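Putative oxidoreductase (Bacteroides fragilis NCTC 9343, PDB 3FHL) probably works as an NAD(P)-dependent oxidoreductase of the Gfo/Idh/MocA family, with a Rossmann-type nucleotide-binding domain joined to an alpha/beta domain, its substrate being unassigned. Local coordinates at residues S120-R125 with G308-N313; N124-A129 with A328-N333; I314-H317 with G321-L324. All blocks are in the same frame, centred on the assembly; numbering follows the deposited sequence. Where two conformers were deposited one is given.

Contact 1. Residues S120-R125 with G308-N313; sequences SVYQNR and GGFYQN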
# COMPACT_ATOMS: atom_id res chain seq x y z
N SER C 120 18.68 -24.90 -12.67
CA SER C 120 17.64 -23.88 -12.75
C SER C 120 16.59 -24.09 -11.67
O SER C 120 16.29 -25.23 -11.29
CB SER C 120 16.98 -23.93 -14.13
OG SER C 120 15.86 -23.06 -14.24
N VAL C 121 16.03 -22.98 -11.15
CA VAL C 121 14.84 -23.06 -10.31
C VAL C 121 13.65 -22.45 -11.05
O VAL C 121 13.75 -21.34 -11.57
CB VAL C 121 15.05 -22.47 -8.90
CG1 VAL C 121 13.73 -22.40 -8.12
CG2 VAL C 121 16.02 -23.34 -8.11
N TYR C 122 12.55 -23.20 -11.12
CA TYR C 122 11.34 -22.78 -11.83
C TYR C 122 10.64 -21.60 -11.14
O TYR C 122 10.06 -21.75 -10.06
CB TYR C 122 10.37 -23.95 -11.93
CG TYR C 122 9.18 -23.70 -12.83
CD1 TYR C 122 9.35 -23.44 -14.19
CD2 TYR C 122 7.88 -23.75 -12.32
CE1 TYR C 122 8.26 -23.22 -15.03
CE2 TYR C 122 6.80 -23.53 -13.15
CZ TYR C 122 6.99 -23.27 -14.49
OH TYR C 122 5.91 -23.05 -15.31
N GLN C 123 10.72 -20.43 -11.76
CA GLN C 123 10.01 -19.24 -11.28
C GLN C 123 9.22 -18.66 -12.45
O GLN C 123 9.70 -17.79 -13.17
CB GLN C 123 10.99 -18.21 -10.69
CG GLN C 123 11.88 -18.78 -9.57
CD GLN C 123 12.46 -17.71 -8.67
OE1 GLN C 123 11.74 -17.07 -7.91
NE2 GLN C 123 13.78 -17.52 -8.74
N ASN C 124 8.00 -19.16 -12.64
CA ASN C 124 7.25 -18.87 -13.85
C ASN C 124 6.58 -17.51 -13.96
O ASN C 124 6.20 -17.10 -15.06
CB ASN C 124 6.21 -19.96 -14.12
CG ASN C 124 5.22 -20.13 -12.99
OD1 ASN C 124 5.33 -19.55 -11.92
ND2 ASN C 124 4.23 -20.96 -13.23
N ARG C 125 6.42 -16.82 -12.84
CA ARG C 125 5.70 -15.54 -12.86
C ARG C 125 6.51 -14.41 -13.46
O ARG C 125 6.00 -13.30 -13.66
CB ARG C 125 5.11 -15.20 -11.49
CG ARG C 125 3.93 -16.13 -11.13
CD ARG C 125 3.08 -15.56 -10.02
NE ARG C 125 2.00 -16.46 -9.62
CZ ARG C 125 0.80 -16.51 -10.20
NH1 ARG C 125 0.50 -15.72 -11.24
NH2 ARG C 125 -0.11 -17.36 -9.74
N GLY C 308 5.66 -20.85 -21.49
CA GLY C 308 6.55 -21.60 -22.38
C GLY C 308 7.93 -20.99 -22.50
O GLY C 308 8.90 -21.68 -22.83
N GLY C 309 8.02 -19.69 -22.18
CA GLY C 309 9.28 -18.93 -22.24
C GLY C 309 10.35 -19.46 -21.31
O GLY C 309 11.55 -19.24 -21.55
N PHE C 310 9.93 -20.14 -20.24
CA PHE C 310 10.87 -20.74 -19.31
C PHE C 310 11.72 -21.81 -20.02
O PHE C 310 12.95 -21.83 -19.89
CB PHE C 310 10.14 -21.37 -18.11
CG PHE C 310 11.06 -22.13 -17.19
CD1 PHE C 310 11.85 -21.45 -16.27
CD2 PHE C 310 11.15 -23.52 -17.27
CE1 PHE C 310 12.70 -22.14 -15.42
CE2 PHE C 310 12.01 -24.22 -16.41
CZ PHE C 310 12.78 -23.53 -15.49
N TYR C 311 11.03 -22.68 -20.75
CA TYR C 311 11.64 -23.77 -21.52
C TYR C 311 12.36 -23.27 -22.76
O TYR C 311 13.46 -23.73 -23.06
CB TYR C 311 10.60 -24.85 -21.82
CG TYR C 311 10.32 -25.66 -20.57
CD1 TYR C 311 11.29 -26.53 -20.08
CD2 TYR C 311 9.13 -25.52 -19.86
CE1 TYR C 311 11.09 -27.26 -18.92
CE2 TYR C 311 8.91 -26.24 -18.68
CZ TYR C 311 9.90 -27.12 -18.23
OH TYR C 311 9.73 -27.85 -17.09
N GLN C 312 11.80 -22.26 -23.43
CA GLN C 312 12.48 -21.66 -24.56
C GLN C 312 13.82 -21.08 -24.11
O GLN C 312 14.83 -21.25 -24.81
CB GLN C 312 11.61 -20.60 -25.25
CG GLN C 312 12.24 -19.97 -26.52
CD GLN C 312 12.42 -20.96 -27.68
OE1 GLN C 312 11.87 -22.07 -27.67
NE2 GLN C 312 13.20 -20.56 -28.69
N ASN C 313 13.85 -20.45 -22.94
CA ASN C 313 15.10 -19.95 -22.39
C ASN C 313 16.11 -21.06 -22.09
O ASN C 313 17.31 -20.89 -22.33
CB ASN C 313 14.87 -19.08 -21.16
CG ASN C 313 16.18 -18.63 -20.52
OD1 ASN C 313 16.49 -19.01 -19.40
ND2 ASN C 313 16.97 -17.86 -21.27

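Contact 2. Residues N124-A129 with A328-N333; sequences NRRWDA and AQDILN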
# COMPACT_ATOMS: atom_id res chain seq x y z
N ASN C 124 8.00 -19.16 -12.64
CA ASN C 124 7.25 -18.87 -13.85
C ASN C 124 6.58 -17.51 -13.96
O ASN C 124 6.20 -17.10 -15.06
CB ASN C 124 6.21 -19.96 -14.12
CG ASN C 124 5.22 -20.13 -12.99
OD1 ASN C 124 5.33 -19.55 -11.92
ND2 ASN C 124 4.23 -20.96 -13.23
N ARG C 125 6.42 -16.82 -12.84
CA ARG C 125 5.70 -15.54 -12.86
C ARG C 125 6.51 -14.41 -13.46
O ARG C 125 6.00 -13.30 -13.66
CB ARG C 125 5.11 -15.20 -11.49
CG ARG C 125 3.93 -16.13 -11.13
CD ARG C 125 3.08 -15.56 -10.02
NE ARG C 125 2.00 -16.46 -9.62
CZ ARG C 125 0.80 -16.51 -10.20
NH1 ARG C 125 0.50 -15.72 -11.24
NH2 ARG C 125 -0.11 -17.36 -9.74
N ARG C 126 7.76 -14.71 -13.83
CA ARG C 126 8.53 -13.83 -14.70
C ARG C 126 7.91 -13.77 -16.11
O ARG C 126 8.18 -12.85 -16.87
CB ARG C 126 9.97 -14.31 -14.80
CG ARG C 126 10.69 -14.33 -13.47
CD ARG C 126 12.16 -14.43 -13.69
NE ARG C 126 12.91 -14.75 -12.48
CZ ARG C 126 14.22 -14.97 -12.47
NH1 ARG C 126 14.85 -15.24 -11.34
NH2 ARG C 126 14.89 -14.91 -13.61
N TRP C 127 7.06 -14.74 -16.42
CA TRP C 127 6.38 -14.76 -17.72
C TRP C 127 4.86 -14.58 -17.60
O TRP C 127 4.12 -14.94 -18.50
CB TRP C 127 6.71 -16.05 -18.49
CG TRP C 127 8.16 -16.13 -18.92
CD1 TRP C 127 8.72 -15.60 -20.07
CD2 TRP C 127 9.23 -16.74 -18.21
NE1 TRP C 127 10.07 -15.85 -20.10
CE2 TRP C 127 10.41 -16.56 -18.98
CE3 TRP C 127 9.32 -17.43 -16.99
CZ2 TRP C 127 11.65 -17.04 -18.57
CZ3 TRP C 127 10.55 -17.92 -16.59
CH2 TRP C 127 11.71 -17.72 -17.38
N ASP C 128 4.40 -14.02 -16.47
CA ASP C 128 3.01 -13.56 -16.37
C ASP C 128 2.83 -12.41 -17.36
O ASP C 128 3.76 -11.64 -17.56
CB ASP C 128 2.70 -13.07 -14.95
CG ASP C 128 2.24 -14.20 -14.02
OD1 ASP C 128 2.18 -15.37 -14.45
OD2 ASP C 128 1.93 -13.91 -12.85
N ALA C 129 1.64 -12.32 -17.96
CA ALA C 129 1.31 -11.21 -18.88
C ALA C 129 1.56 -9.83 -18.28
O ALA C 129 2.15 -8.97 -18.93
CB ALA C 129 -0.16 -11.32 -19.36
N ALA C 328 19.57 -21.04 -10.12
CA ALA C 328 19.18 -21.42 -8.76
C ALA C 328 19.57 -20.38 -7.70
O ALA C 328 18.87 -20.26 -6.69
CB ALA C 328 19.77 -22.77 -8.41
N GLN C 329 20.65 -19.63 -7.95
CA GLN C 329 21.08 -18.57 -7.03
C GLN C 329 19.99 -17.51 -6.85
O GLN C 329 19.86 -16.92 -5.77
CB GLN C 329 22.38 -17.92 -7.51
CG GLN C 329 22.99 -16.87 -6.59
CD GLN C 329 23.43 -17.45 -5.26
OE1 GLN C 329 24.12 -18.47 -5.21
NE2 GLN C 329 23.06 -16.78 -4.17
N ASP C 330 19.18 -17.29 -7.89
CA ASP C 330 18.05 -16.35 -7.82
C ASP C 330 17.09 -16.66 -6.67
O ASP C 330 16.67 -15.75 -5.98
CB ASP C 330 17.29 -16.27 -9.15
CG ASP C 330 18.05 -15.51 -10.23
OD1 ASP C 330 19.12 -14.93 -9.95
OD2 ASP C 330 17.56 -15.49 -11.37
N ILE C 331 16.77 -17.94 -6.46
CA ILE C 331 15.86 -18.30 -5.36
C ILE C 331 16.54 -18.20 -3.98
O ILE C 331 15.87 -17.95 -3.00
CB ILE C 331 15.13 -19.66 -5.57
CG1 ILE C 331 13.82 -19.73 -4.78
CG2 ILE C 331 15.99 -20.84 -5.17
CD1 ILE C 331 12.77 -18.70 -5.17
N LEU C 332 17.86 -18.37 -3.92
CA LEU C 332 18.56 -18.19 -2.66
C LEU C 332 18.53 -16.71 -2.28
O LEU C 332 18.35 -16.38 -1.11
CB LEU C 332 20.00 -18.69 -2.72
CG LEU C 332 20.26 -20.18 -2.90
CD1 LEU C 332 21.69 -20.43 -2.47
CD2 LEU C 332 19.31 -21.07 -2.10
N ASN C 333 18.69 -15.85 -3.28
CA ASN C 333 18.57 -14.40 -3.12
C ASN C 333 17.18 -13.98 -2.64
O ASN C 333 17.04 -13.14 -1.75
CB ASN C 333 18.91 -13.69 -4.43
CG ASN C 333 20.39 -13.80 -4.80
OD1 ASN C 333 21.20 -14.27 -4.00
ND2 ASN C 333 20.73 -13.34 -6.00

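Contact 3. Residues I314-H317 with G321-L324; sequences IYEH and GQPL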
# COMPACT_ATOMS: atom_id res chain seq x y z
N ILE C 314 15.63 -22.17 -21.54
CA ILE C 314 16.49 -23.31 -21.24
C ILE C 314 17.14 -23.84 -22.52
O ILE C 314 18.36 -24.10 -22.55
CB ILE C 314 15.72 -24.41 -20.49
CG1 ILE C 314 15.49 -23.97 -19.05
CG2 ILE C 314 16.48 -25.77 -20.52
CD1 ILE C 314 14.80 -24.98 -18.25
N TYR C 315 16.34 -23.94 -23.57
CA TYR C 315 16.84 -24.37 -24.87
C TYR C 315 17.92 -23.43 -25.39
O TYR C 315 18.99 -23.88 -25.79
CB TYR C 315 15.70 -24.51 -25.89
CG TYR C 315 16.20 -24.48 -27.33
CD1 TYR C 315 16.85 -25.59 -27.89
CD2 TYR C 315 16.04 -23.34 -28.11
CE1 TYR C 315 17.31 -25.56 -29.21
CE2 TYR C 315 16.51 -23.29 -29.42
CZ TYR C 315 17.14 -24.40 -29.96
OH TYR C 315 17.60 -24.33 -31.25
N GLU C 316 17.64 -22.13 -25.37
CA GLU C 316 18.59 -21.11 -25.86
C GLU C 316 19.88 -21.09 -25.05
O GLU C 316 20.94 -20.83 -25.59
CB GLU C 316 17.94 -19.73 -25.91
CG GLU C 316 16.90 -19.65 -27.02
CD GLU C 316 16.35 -18.27 -27.25
OE1 GLU C 316 16.92 -17.28 -26.73
OE2 GLU C 316 15.33 -18.17 -27.96
N HIS C 317 19.79 -21.43 -23.78
CA HIS C 317 20.95 -21.55 -22.93
C HIS C 317 21.80 -22.78 -23.26
O HIS C 317 23.01 -22.66 -23.45
CB HIS C 317 20.51 -21.62 -21.47
CG HIS C 317 21.64 -21.86 -20.51
ND1 HIS C 317 22.68 -20.97 -20.36
CD2 HIS C 317 21.88 -22.87 -19.65
CE1 HIS C 317 23.52 -21.42 -19.44
NE2 HIS C 317 23.05 -22.58 -18.99
N GLY C 321 23.99 -21.21 -26.27
CA GLY C 321 24.89 -20.49 -25.35
C GLY C 321 24.39 -19.17 -24.76
O GLY C 321 25.19 -18.36 -24.29
N GLN C 322 23.08 -18.94 -24.79
CA GLN C 322 22.49 -17.71 -24.25
C GLN C 322 22.48 -17.75 -22.72
O GLN C 322 22.53 -18.84 -22.15
CB GLN C 322 21.08 -17.49 -24.82
CG GLN C 322 21.02 -17.38 -26.35
CD GLN C 322 22.00 -16.35 -26.88
OE1 GLN C 322 21.82 -15.15 -26.70
NE2 GLN C 322 23.06 -16.83 -27.53
N PRO C 323 22.43 -16.58 -22.05
CA PRO C 323 22.31 -16.55 -20.59
C PRO C 323 21.06 -17.27 -20.07
O PRO C 323 19.98 -17.11 -20.63
CB PRO C 323 22.21 -15.06 -20.28
CG PRO C 323 22.94 -14.41 -21.40
CD PRO C 323 22.51 -15.21 -22.59
N LEU C 324 21.23 -18.07 -19.03
CA LEU C 324 20.10 -18.66 -18.32
C LEU C 324 19.46 -17.56 -17.47
O LEU C 324 20.16 -16.82 -16.78
CB LEU C 324 20.59 -19.80 -17.43
CG LEU C 324 19.61 -20.44 -16.44
CD1 LEU C 324 18.50 -21.15 -17.17
CD2 LEU C 324 20.34 -21.38 -15.48

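Contact 1. Residues S120-R125 with G308-N313
Phe310 and Tyr122 meet as a T-shaped (edge-to-face) aromatic pair: the ring planes stand at 89° and the centroids lie 4.7 Å apart, Phe310 giving its face and Tyr122 its edge. On helix 309-320 the CB of Phe310 points toward 120-125, and CG anti to the backbone N (chi1 174°) then brings the ring face against the edge of Tyr122. Its CB is only loosely approached, 4.1 Å from Tyr122 CE1. From there the contact tightens, with Phe310 CG 3.7 Å from Tyr122 CE1 and Phe310 CE2 3.6 Å from Tyr122 CD1. Tyr122 CD1 stands over the centre of the Phe310 ring, 3.4 Å above its plane. At the tip, Phe310 CZ meets Ser120 OG at 3.4 Å, a van der Waals contact; the hydroxyl itself is hydrogen-bonded with Thr326 OG1. No hydrogen bond joins the two segments, so apolar and aromatic packing carries the contact. Strand 120-122 and helix 309-313 run almost antiparallel (171°), their axes 10.9 Å apart. The strand is an outermost one in the parallel Rossmann sheet and bonds to 91-95, whose Val93 also touches Phe310; helix 15-27 adds Phe20 against Tyr122.

Contact 2. Residues N124-A129 with A328-N333
Arg126 and Asp330 hold the closest backbone approach of the two segments, yet Arg126 CA and Asp330 CA are 12.0 Å apart, so the gap is bridged by side chains alone. Residues 125-126 form a short 3-10 segment in the loop between strand 119-122 and helix 129-139, and the bond from Trp127 N to Asn124 O (2.9 Å) closes its turn. Residues 328-333 are the early part of helix 328-347.

Arg126 spans the distance because its chain is extended from CG to NE. Its NH1 then gives Asp330 OD2 a short salt-bridging hydrogen bond, 2.7 Å long and nearly straight at 173°. The oxygen lies in the guanidinium plane, on the NH1 side. For the carboxylate the approach is different: the donor stands above its plane, 36° out of it, and the two flat groups are turned 40° against each other. One N-H thus carries the link, and a bidentate carboxylate-guanidinium pairing is absent. The other nitrogens of Arg126 bind separate partners, NE to Asp185 OD2 and NH2 to Glu325 O, which together fix the rotation of the guanidinium. Asp330, near the helix start, would be favoured as an anion by both the arginine and the helix dipole.

Arg126 is a buried arginine with three polar partners that ties the loop after the last Rossmann strand to helices 180-191 and 328-347, probably as part of the junction between the two domains of a Gfo/Idh/MocA protein.

Contact 3. Residues I314-H317 with G321-L324
His317 offers Leu324 the face of its imidazole and Gln322 an edge, and these two directions define the contact. Leu324 CB lies over the ring centre, 3.7 Å from the His317 centroid and only 7° off the ring normal, the geometry of a CH-pi contact. In the ring plane, His317 ND1 donates to Gln322 O over 2.8 Å, and the donor sits nearly along the C=O axis of that carbonyl. The acceptor fixes the ring's rotation while Leu324 CB sits over one face, and the bond shows that ND1 carries a proton. With CG anti to the backbone N (chi1 176°), the ring is placed beside the returning chain. The same carbonyl is also approached by His317 CA, 3.2 Å from Gln322 O, as a CA-H...O contact.

Backbone bonds close the turn underneath. Gln322 N reaches Glu316 O at 3.0 Å, six residues back, one more than in a Schellman motif, whereas Gly321 N to His317 O is weak. Gly321 has left helical geometry with positive phi, which turns the chain back along the helix. Gln322 CG also packs 3.9 Å from Glu316 CB where the two side chains cross; the Gln322 amide itself bonds through NE2 to Leu320 O.

The turn ends helix 309-320 and leads toward helix 328-347. Met118, just ahead of strand 119-122, touches His317 and Leu324, and Phe31 of strand 31-37 touches Tyr315.

Helix 309-320 supplies one side of contacts 1 and 3, whose centres are 11 Å apart; along the chain they are in series, and Asn313 ND2 probably bonds to Pro323 O between them. Contacts 1 and 2 lie 8 Å apart, begin from the same stretch, share Asn124 and Arg125, and touch directly where Trp127 packs on Phe310 and Gln123 on Ile331. Contacts 2 and 3 are 15 Å apart; 314-324 is nested inside the loop closed by contact 2. The two consecutive helices 309-320 and 328-347, of the C-terminal alpha/beta part, thus pack back on the edge strand of the Rossmann sheet and the segment following it, consistent with a joint between the two domains.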